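Local coordinates for protein galactan 1,3-beta-galactosidase (Phanerochaete chrysosporium, PDB 7BYS) that probably cleaves galactose from the ends of beta-1,3-galactan chains as a family 43 glycoside hydrolase, and also carries a calcium-binding carbohydrate-binding module, at residues S67-G71 with T72-T76; S179-G183 with A184-A188; D230-P233 with S234-T238. All blocks are in the same frame, centred on the assembly; numbering follows the deposited sequence.

Contact 1: residues S67-G71 with T72-T76; sequences SPIAG and TMIST
T72 folds its hydroxyl back onto the backbone of I69. OG1 of T72 donates to O of I69 over 2.8 Å, tilted 25° from the carbonyl plane. The same OG1 accepts from I74 N at 3.0 Å, two residues further on, so T72 also forms an ST turn. Both bonds depend on the side-chain rotation: chi1 of 71° puts OG1 between the backbone N and the carbonyl carbon of its own residue. T72 is also where two turns meet. A type II beta turn runs from I69 to T72, closed by a weak bond of 3.4 Å from T72 N to I69 O. G71 supplies its positive phi. A type I turn then runs from T72 to S75. With an alanine in place of T72, I74 N would probably lose its side-chain acceptor and I69 O its hydroxyl donor, with the weak bond from T72 N remaining within the turn.

The isoleucines add a second link. I69 N donates to I74 O at 3.0 Å. The CG1 branch of I69 crosses the end of I74 at an angle, CG1 of I69 lying 3.9 Å from CD1 of I74. The other branch of I69 faces the threonine, CG2 of I69 being 3.7 Å from CG2 of T72. Next to them the P68 ring rests on T76, with CB of P68 3.6 Å from CG2 of T76.

The loop belongs to the family 43 domain, a five-bladed beta-propeller. It joins strand 60-61, at the edge of one blade, to strand 79-88 of the next. I69 is exposed, whereas I74 is buried against F45, F98 of strand 93-101 and Y124 of strand 123-128.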
ATOM      1  N   SER A  67     -13.848 -17.704  -3.049  1.00 13.81           N
ATOM      2  CA  SER A  67     -14.935 -17.546  -2.099  1.00 16.73           C
ATOM      3  C   SER A  67     -14.792 -18.586  -1.004  1.00 11.70           C
ATOM      4  O   SER A  67     -14.144 -19.617  -1.200  1.00 13.87           O
ATOM      5  CB  SER A  67     -16.285 -17.716  -2.805  1.00 17.52           C
ATOM      6  OG  SER A  67     -16.439 -16.726  -3.802  1.00 22.05           O
ATOM      7  N   PRO A  68     -15.386 -18.346   0.164  1.00 14.36           N
ATOM      8  CA  PRO A  68     -15.199 -19.269   1.286  1.00 12.69           C
ATOM      9  C   PRO A  68     -15.908 -20.596   1.090  1.00 15.86           C
ATOM     10  O   PRO A  68     -16.886 -20.714   0.346  1.00 17.27           O
ATOM     11  CB  PRO A  68     -15.797 -18.508   2.476  1.00 17.02           C
ATOM     12  CG  PRO A  68     -15.813 -17.084   2.050  1.00 17.96           C
ATOM     13  CD  PRO A  68     -16.082 -17.120   0.588  1.00 16.47           C
ATOM     14  N   ILE A  69     -15.378 -21.608   1.765  1.00 12.67           N
ATOM     15  CA  ILE A  69     -16.014 -22.917   1.856  1.00 12.83           C
ATOM     16  C   ILE A  69     -16.040 -23.313   3.325  1.00 14.57           C
ATOM     17  O   ILE A  69     -14.981 -23.471   3.953  1.00 14.20           O
ATOM     18  CB  ILE A  69     -15.279 -23.985   1.029  1.00 12.56           C
ATOM     19  CG1 ILE A  69     -15.113 -23.544  -0.427  1.00 15.95           C
ATOM     20  CG2 ILE A  69     -16.035 -25.307   1.099  1.00 14.31           C
ATOM     21  CD1 ILE A  69     -14.328 -24.546  -1.279  1.00 17.34           C
ATOM     22  N   ALA A  70     -17.244 -23.490   3.869  1.00 15.82           N
ATOM     23  CA  ALA A  70     -17.379 -23.876   5.266  1.00 19.68           C
ATOM     24  C   ALA A  70     -16.721 -25.228   5.502  1.00 17.28           C
ATOM     25  O   ALA A  70     -16.747 -26.109   4.638  1.00 18.44           O
ATOM     26  CB  ALA A  70     -18.860 -23.939   5.652  1.00 20.50           C
ATOM     27  N   GLY A  71     -16.096 -25.377   6.668  1.00 15.58           N
ATOM     28  CA  GLY A  71     -15.483 -26.634   7.037  1.00 17.34           C
ATOM     29  C   GLY A  71     -14.125 -26.895   6.429  1.00 18.97           C
ATOM     30  O   GLY A  71     -13.599 -28.002   6.574  1.00 19.64           O
ATOM     31  N   THR A  72     -13.535 -25.916   5.754  1.00 17.50           N
ATOM     32  CA  THR A  72     -12.196 -26.034   5.192  1.00 17.61           C
ATOM     33  C   THR A  72     -11.326 -24.936   5.774  1.00 13.22           C
ATOM     34  O   THR A  72     -11.794 -24.065   6.512  1.00 17.55           O
ATOM     35  CB  THR A  72     -12.212 -25.865   3.672  1.00 17.78           C
ATOM     36  OG1 THR A  72     -12.474 -24.485   3.360  1.00 16.02           O
ATOM     37  CG2 THR A  72     -13.263 -26.758   3.034  1.00 18.49           C
ATOM     38  N   MET A  73     -10.051 -24.955   5.387  1.00 16.29           N
ATOM     39  CA  MET A  73      -9.138 -23.896   5.786  1.00 15.63           C
ATOM     40  C   MET A  73      -9.389 -22.586   5.050  1.00 15.77           C
ATOM     41  O   MET A  73      -8.724 -21.595   5.365  1.00 15.37           O
ATOM     42  CB  MET A  73      -7.693 -24.341   5.563  0.55 20.59           C
ATOM     43  CG  MET A  73      -7.236 -25.438   6.500  0.55 22.59           C
ATOM     44  SD  MET A  73      -5.788 -24.935   7.441  0.55 43.27           S
ATOM     45  CE  MET A  73      -6.452 -23.518   8.299  0.55 24.73           C
ATOM     46  N   ILE A  74     -10.324 -22.548   4.098  1.00 14.22           N
ATOM     47  CA  ILE A  74     -10.767 -21.285   3.515  1.00 14.62           C
ATOM     48  C   ILE A  74     -12.203 -20.974   3.916  1.00 11.09           C
ATOM     49  O   ILE A  74     -12.964 -20.386   3.142  1.00 14.09           O
ATOM     50  CB  ILE A  74     -10.548 -21.206   1.990  1.00 14.98           C
ATOM     51  CG1 ILE A  74     -11.381 -22.248   1.227  1.00 13.33           C
ATOM     52  CG2 ILE A  74      -9.050 -21.320   1.657  1.00 14.94           C
ATOM     53  CD1 ILE A  74     -11.599 -21.859  -0.225  1.00 18.56           C
ATOM     54  N   SER A  75     -12.574 -21.342   5.144  1.00 15.14           N
ATOM     55  CA  SER A  75     -13.848 -20.912   5.702  1.00 12.77           C
ATOM     56  C   SER A  75     -13.786 -19.439   6.119  1.00 18.47           C
ATOM     57  O   SER A  75     -12.720 -18.815   6.159  1.00 14.27           O
ATOM     58  CB  SER A  75     -14.186 -21.745   6.937  1.00 16.08           C
ATOM     59  OG  SER A  75     -13.399 -21.339   8.042  1.00 17.34           O
ATOM     60  N   THR A  76     -14.958 -18.875   6.446  1.00 15.15           N
ATOM     61  CA  THR A  76     -15.013 -17.490   6.911  1.00 15.83           C
ATOM     62  C   THR A  76     -14.454 -17.310   8.313  1.00 18.50           C
ATOM     63  O   THR A  76     -14.452 -16.180   8.815  1.00 21.53           O
ATOM     64  CB  THR A  76     -16.442 -16.944   6.873  1.00 20.68           C
ATOM     65  OG1 THR A  76     -17.301 -17.788   7.654  1.00 26.44           O
ATOM     66  CG2 THR A  76     -16.948 -16.883   5.466  1.00 19.97           C
TER

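Contact 2: residues S179-G183 with A184-A188; sequences SVMNG and ATLEA
M181 points toward the residues that follow the turn, A184 and L186. Its CB meets CB of A184 at 3.7 Å. In one of the two modelled conformers of M181, the chain runs on extended, bends at chi3 (83°) and brings SD of M181 to 3.8 Å from CD1 of L186. The two side chains pass at a slant. The leucine offers this one methyl to the sulfur and the CE end of the methionine. F216 of strand 214-218 touches both residues. The methyl of A184 also sits close to the backbone, with CB of A184 3.4 Å from O of M181.

The backbone of M181 to A184 forms a type II beta turn. G183 takes the positive phi, and the closing bond from A184 N to M181 O is weak. This turn links two blades of the five-bladed propeller, leading from strand 174-181 at the edge of one sheet into strand 186-187. Beyond the turn, A188 N donates to D137 OD2, and D137 binds galactose in another structure of this enzyme. A water donates to G183 O at 2.7 Å and is hydrogen-bonded to T185 OG1.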
ATOM      1  N   SER A 179      17.196 -19.791  -1.607  1.00 11.69           N
ATOM      2  CA  SER A 179      17.875 -18.804  -0.783  1.00 14.11           C
ATOM      3  C   SER A 179      17.232 -18.796   0.595  1.00 13.70           C
ATOM      4  O   SER A 179      16.019 -18.978   0.729  1.00 11.57           O
ATOM      5  CB  SER A 179      17.740 -17.405  -1.402  1.00 14.16           C
ATOM      6  OG  SER A 179      18.238 -16.414  -0.517  1.00 20.39           O
ATOM      7  N   VAL A 180      18.049 -18.588   1.621  1.00 12.05           N
ATOM      8  CA  VAL A 180      17.530 -18.348   2.961  1.00 11.33           C
ATOM      9  C   VAL A 180      18.342 -17.238   3.616  1.00 13.58           C
ATOM     10  O   VAL A 180      19.575 -17.241   3.558  1.00 15.55           O
ATOM     11  CB  VAL A 180      17.492 -19.616   3.841  1.00 14.79           C
ATOM     12  CG1 VAL A 180      18.880 -20.221   4.022  1.00 19.10           C
ATOM     13  CG2 VAL A 180      16.864 -19.311   5.193  1.00 18.32           C
ATOM     14  N   MET A 181      17.651 -16.293   4.227  1.00 12.17           N
ATOM     15  CA  MET A 181      18.275 -15.255   5.047  1.00 11.09           C
ATOM     16  C   MET A 181      17.881 -15.558   6.485  1.00 12.32           C
ATOM     17  O   MET A 181      16.784 -15.207   6.929  1.00 13.16           O
ATOM     18  CB  MET A 181      17.811 -13.867   4.627  1.00 12.31           C
ATOM     19  CG  MET A 181      18.100 -13.535   3.188  1.00 12.24           C
ATOM     20  SD  MET A 181      17.294 -11.986   2.779  0.59 12.95           S
ATOM     21  CE  MET A 181      18.504 -10.846   3.380  0.59  7.28           C
ATOM     22  N   ASN A 182      18.780 -16.217   7.209  1.00 15.88           N
ATOM     23  CA  ASN A 182      18.483 -16.632   8.572  1.00 15.74           C
ATOM     24  C   ASN A 182      18.500 -15.435   9.513  1.00 14.71           C
ATOM     25  O   ASN A 182      19.396 -14.588   9.445  1.00 17.22           O
ATOM     26  CB  ASN A 182      19.502 -17.671   9.025  1.00 18.85           C
ATOM     27  CG  ASN A 182      19.246 -19.026   8.405  1.00 29.79           C
ATOM     28  OD1 ASN A 182      18.102 -19.486   8.338  1.00 25.10           O
ATOM     29  ND2 ASN A 182      20.308 -19.670   7.935  1.00 35.22           N
ATOM     30  N   GLY A 183      17.490 -15.362  10.378  1.00 14.60           N
ATOM     31  CA  GLY A 183      17.399 -14.288  11.347  1.00 15.39           C
ATOM     32  C   GLY A 183      17.008 -12.943  10.782  1.00 14.21           C
ATOM     33  O   GLY A 183      17.078 -11.948  11.503  1.00 18.11           O
ATOM     34  N   ALA A 184      16.569 -12.883   9.524  1.00 13.16           N
ATOM     35  CA  ALA A 184      16.307 -11.619   8.848  1.00 13.29           C
ATOM     36  C   ALA A 184      14.998 -10.954   9.263  1.00 13.28           C
ATOM     37  O   ALA A 184      14.856  -9.744   9.063  1.00 14.09           O
ATOM     38  CB  ALA A 184      16.333 -11.834   7.337  1.00 14.61           C
ATOM     39  N   THR A 185      14.055 -11.708   9.830  1.00 12.34           N
ATOM     40  CA  THR A 185      12.748 -11.195  10.270  1.00 13.50           C
ATOM     41  C   THR A 185      12.088 -10.317   9.210  1.00 12.13           C
ATOM     42  O   THR A 185      11.649  -9.193   9.475  1.00 13.14           O
ATOM     43  CB  THR A 185      12.796 -10.492  11.639  1.00 16.81           C
ATOM     44  OG1 THR A 185      13.567  -9.281  11.559  1.00 18.18           O
ATOM     45  CG2 THR A 185      13.363 -11.425  12.718  1.00 18.49           C
ATOM     46  N   LEU A 186      12.016 -10.845   7.999  1.00 10.84           N
ATOM     47  CA  LEU A 186      11.440 -10.120   6.877  1.00  9.80           C
ATOM     48  C   LEU A 186      10.057 -10.658   6.562  1.00 10.60           C
ATOM     49  O   LEU A 186       9.810 -11.866   6.638  1.00 11.43           O
ATOM     50  CB  LEU A 186      12.325 -10.236   5.631  1.00 12.02           C
ATOM     51  CG  LEU A 186      13.713  -9.587   5.713  1.00 10.94           C
ATOM     52  CD1 LEU A 186      14.558  -9.986   4.530  1.00 13.42           C
ATOM     53  CD2 LEU A 186      13.611  -8.070   5.833  1.00 13.44           C
ATOM     54  N   GLU A 187       9.161  -9.758   6.175  1.00  9.05           N
ATOM     55  CA  GLU A 187       7.856 -10.186   5.686  1.00 10.71           C
ATOM     56  C   GLU A 187       7.420  -9.250   4.561  1.00  8.43           C
ATOM     57  O   GLU A 187       8.220  -8.475   4.023  1.00  8.85           O
ATOM     58  CB  GLU A 187       6.854 -10.376   6.830  1.00 14.94           C
ATOM     59  CG  GLU A 187       6.495  -9.102   7.558  1.00 13.21           C
ATOM     60  CD  GLU A 187       5.485  -9.345   8.679  1.00 17.14           C
ATOM     61  OE1 GLU A 187       5.166 -10.517   8.973  1.00 16.30           O
ATOM     62  OE2 GLU A 187       5.003  -8.359   9.271  1.00 20.97           O
ATOM     63  N   ALA A 188       6.152  -9.368   4.161  1.00  8.20           N
ATOM     64  CA  ALA A 188       5.581  -8.586   3.065  1.00  8.32           C
ATOM     65  C   ALA A 188       6.506  -8.486   1.847  1.00  7.37           C
ATOM     66  O   ALA A 188       6.809  -7.377   1.367  1.00  8.46           O
ATOM     67  CB  ALA A 188       5.189  -7.198   3.579  1.00  9.63           C
TER
HETATM   68  O   HOH W   1      16.256  -9.377  11.886  1.00 23.84           O

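Contact 3: residues D230-P233 with S234-T238; sequences DIAP and SATRT
T236 is rotated with chi1 of 72°, which swings OG1 back over its own backbone, to O of P233. I231 has a similar first torsion, 63°, and its extended chain carries CD1 to the methyl of T238. The T236 bonds brace a short 3-10 segment, residues 234-236; the I231 contact lies beyond it, at T238. The segment lies in the connection between the last two blades of the five-bladed beta-propeller, after strand 229-230 and before strand 242-249.

T236 supplies two donors to O of P233, and a water adds to them. OG1 of T236 donates to O of P233 at 2.8 Å, in the carbonyl plane. T236 N donates to the same O of P233 at 3.0 Å from above that plane, 47° out of it. The hydroxyl of T236 has a further partner, W239 N, so it links P233 and the end of the segment to the weakly bonded turn of helix at 237-240. The methyl of T236 touches the proline, CG2 of T236 being 4.0 Å from CB of P233. The ring of P233 also touches W239. R237 N also bonds to S234 O. The guanidinium of R237 forms a salt bridge with D385, in the range of the carbohydrate-binding module, so this connection touches the second domain.

The buried side is apolar. CD1 of I231 meets CG2 of T238 at 4.0 Å, the two chains passing at an angle. Both residues also touch Y255 of strand 252-259 and I284 of strand 283-284. A232 turns its CB towards the backbone of T238, 4.1 Å from CA. The polar end of T238 looks elsewhere, with OG1 bonded to N211 O and N213 N. T238 N donates to the water that reaches O of P233, the water oxygen lying 2.8 Å from T238 N.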
ATOM      1  N   ASP A 230      17.128   1.217   2.989  1.00 10.76           N
ATOM      2  CA  ASP A 230      15.800   1.822   3.035  1.00 10.03           C
ATOM      3  C   ASP A 230      15.305   2.220   1.650  1.00 10.35           C
ATOM      4  O   ASP A 230      16.072   2.694   0.807  1.00 12.74           O
ATOM      5  CB  ASP A 230      15.842   3.066   3.925  1.00 11.12           C
ATOM      6  CG  ASP A 230      15.839   2.732   5.397  1.00 14.80           C
ATOM      7  OD1 ASP A 230      14.877   2.086   5.869  1.00 11.95           O
ATOM      8  OD2 ASP A 230      16.810   3.105   6.090  1.00 20.25           O
ATOM      9  N   ILE A 231      13.992   2.051   1.428  1.00  8.80           N
ATOM     10  CA  ILE A 231      13.345   2.602   0.237  1.00  9.49           C
ATOM     11  C   ILE A 231      12.717   3.971   0.480  1.00  9.84           C
ATOM     12  O   ILE A 231      12.292   4.619  -0.487  1.00 12.09           O
ATOM     13  CB  ILE A 231      12.293   1.649  -0.378  1.00 11.58           C
ATOM     14  CG1 ILE A 231      11.121   1.378   0.582  1.00  9.77           C
ATOM     15  CG2 ILE A 231      12.953   0.352  -0.850  1.00 11.80           C
ATOM     16  CD1 ILE A 231       9.965   0.571  -0.072  1.00 12.30           C
ATOM     17  N   ALA A 232      12.649   4.431   1.727  1.00  9.15           N
ATOM     18  CA  ALA A 232      11.985   5.676   2.085  1.00  8.94           C
ATOM     19  C   ALA A 232      12.647   6.213   3.346  1.00 11.16           C
ATOM     20  O   ALA A 232      13.390   5.485   4.016  1.00 10.85           O
ATOM     21  CB  ALA A 232      10.481   5.448   2.309  1.00 11.25           C
ATOM     22  N   PRO A 233      12.415   7.484   3.692  1.00 11.10           N
ATOM     23  CA  PRO A 233      12.989   8.014   4.941  1.00 10.95           C
ATOM     24  C   PRO A 233      12.524   7.185   6.131  1.00 10.22           C
ATOM     25  O   PRO A 233      11.333   6.942   6.300  1.00 10.17           O
ATOM     26  CB  PRO A 233      12.437   9.446   5.005  1.00 13.18           C
ATOM     27  CG  PRO A 233      12.100   9.783   3.585  1.00 11.67           C
ATOM     28  CD  PRO A 233      11.625   8.503   2.973  1.00 11.27           C
ATOM     29  N   SER A 234      13.476   6.725   6.949  1.00 10.79           N
ATOM     30  CA  SER A 234      13.141   5.732   7.966  1.00 10.56           C
ATOM     31  C   SER A 234      12.087   6.240   8.941  1.00 10.48           C
ATOM     32  O   SER A 234      11.207   5.475   9.354  1.00 11.30           O
ATOM     33  CB  SER A 234      14.392   5.234   8.699  0.67 14.63           C
ATOM     34  OG  SER A 234      15.232   6.295   9.083  0.67 18.76           O
ATOM     35  N   ALA A 235      12.144   7.525   9.316  1.00 12.30           N
ATOM     36  CA  ALA A 235      11.207   8.025  10.314  1.00 10.15           C
ATOM     37  C   ALA A 235       9.760   7.916   9.842  1.00  9.92           C
ATOM     38  O   ALA A 235       8.845   7.810  10.665  1.00 11.45           O
ATOM     39  CB  ALA A 235      11.549   9.469  10.698  1.00 14.03           C
ATOM     40  N   THR A 236       9.534   7.926   8.526  1.00  8.98           N
ATOM     41  CA  THR A 236       8.165   7.890   8.021  1.00 11.10           C
ATOM     42  C   THR A 236       7.552   6.497   8.019  1.00  9.61           C
ATOM     43  O   THR A 236       6.359   6.378   7.732  1.00  9.49           O
ATOM     44  CB  THR A 236       8.054   8.447   6.591  1.00 10.85           C
ATOM     45  OG1 THR A 236       8.636   7.531   5.660  1.00 10.06           O
ATOM     46  CG2 THR A 236       8.711   9.818   6.459  1.00  9.78           C
ATOM     47  N   ARG A 237       8.337   5.453   8.288  1.00  8.97           N
ATOM     48  CA  ARG A 237       7.834   4.081   8.291  1.00  9.98           C
ATOM     49  C   ARG A 237       7.178   3.752   6.948  1.00  9.08           C
ATOM     50  O   ARG A 237       6.013   3.354   6.866  1.00  8.88           O
ATOM     51  CB  ARG A 237       6.893   3.838   9.471  1.00 10.00           C
ATOM     52  CG  ARG A 237       7.470   4.321  10.801  1.00  9.94           C
ATOM     53  CD  ARG A 237       6.492   4.163  11.955  1.00 11.43           C
ATOM     54  NE  ARG A 237       5.309   4.993  11.752  1.00 11.30           N
ATOM     55  CZ  ARG A 237       4.181   4.877  12.444  1.00 12.61           C
ATOM     56  NH1 ARG A 237       4.060   3.957  13.399  1.00 14.90           N
ATOM     57  NH2 ARG A 237       3.151   5.667  12.156  1.00 11.47           N
ATOM     58  N   THR A 238       7.971   3.935   5.887  1.00  8.72           N
ATOM     59  CA  THR A 238       7.519   3.745   4.508  1.00  8.85           C
ATOM     60  C   THR A 238       6.323   4.635   4.199  1.00  8.56           C
ATOM     61  O   THR A 238       5.361   4.218   3.549  1.00  9.50           O
ATOM     62  CB  THR A 238       7.255   2.276   4.157  1.00  7.56           C
ATOM     63  OG1 THR A 238       8.203   1.444   4.833  1.00  8.66           O
ATOM     64  CG2 THR A 238       7.443   2.047   2.661  1.00 10.64           C
TER
HETATM   65  O   HOH W   2      10.739   4.172   5.778  1.00 10.28           O

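The three contacts follow one another along the chain. None nests in or crosses another. Contact 1 comes first and closes the loop between strands 60-61 and 79-88, at the step from the first blade to the second. Contact 2 closes the turn from strand 174-181 to strand 186-187, from the third blade to the fourth. Contact 3 shapes the link from strand 229-230 to strand 242-249, from the fourth blade to the fifth. Through R237 and D385 it also reaches the carbohydrate-binding module. Contacts 1 and 3 lie on opposite sides of the chain's centre, with centres 37 Å apart. Contacts 2 and 3 are closer, about 9 Å between nearest atoms, but do not touch.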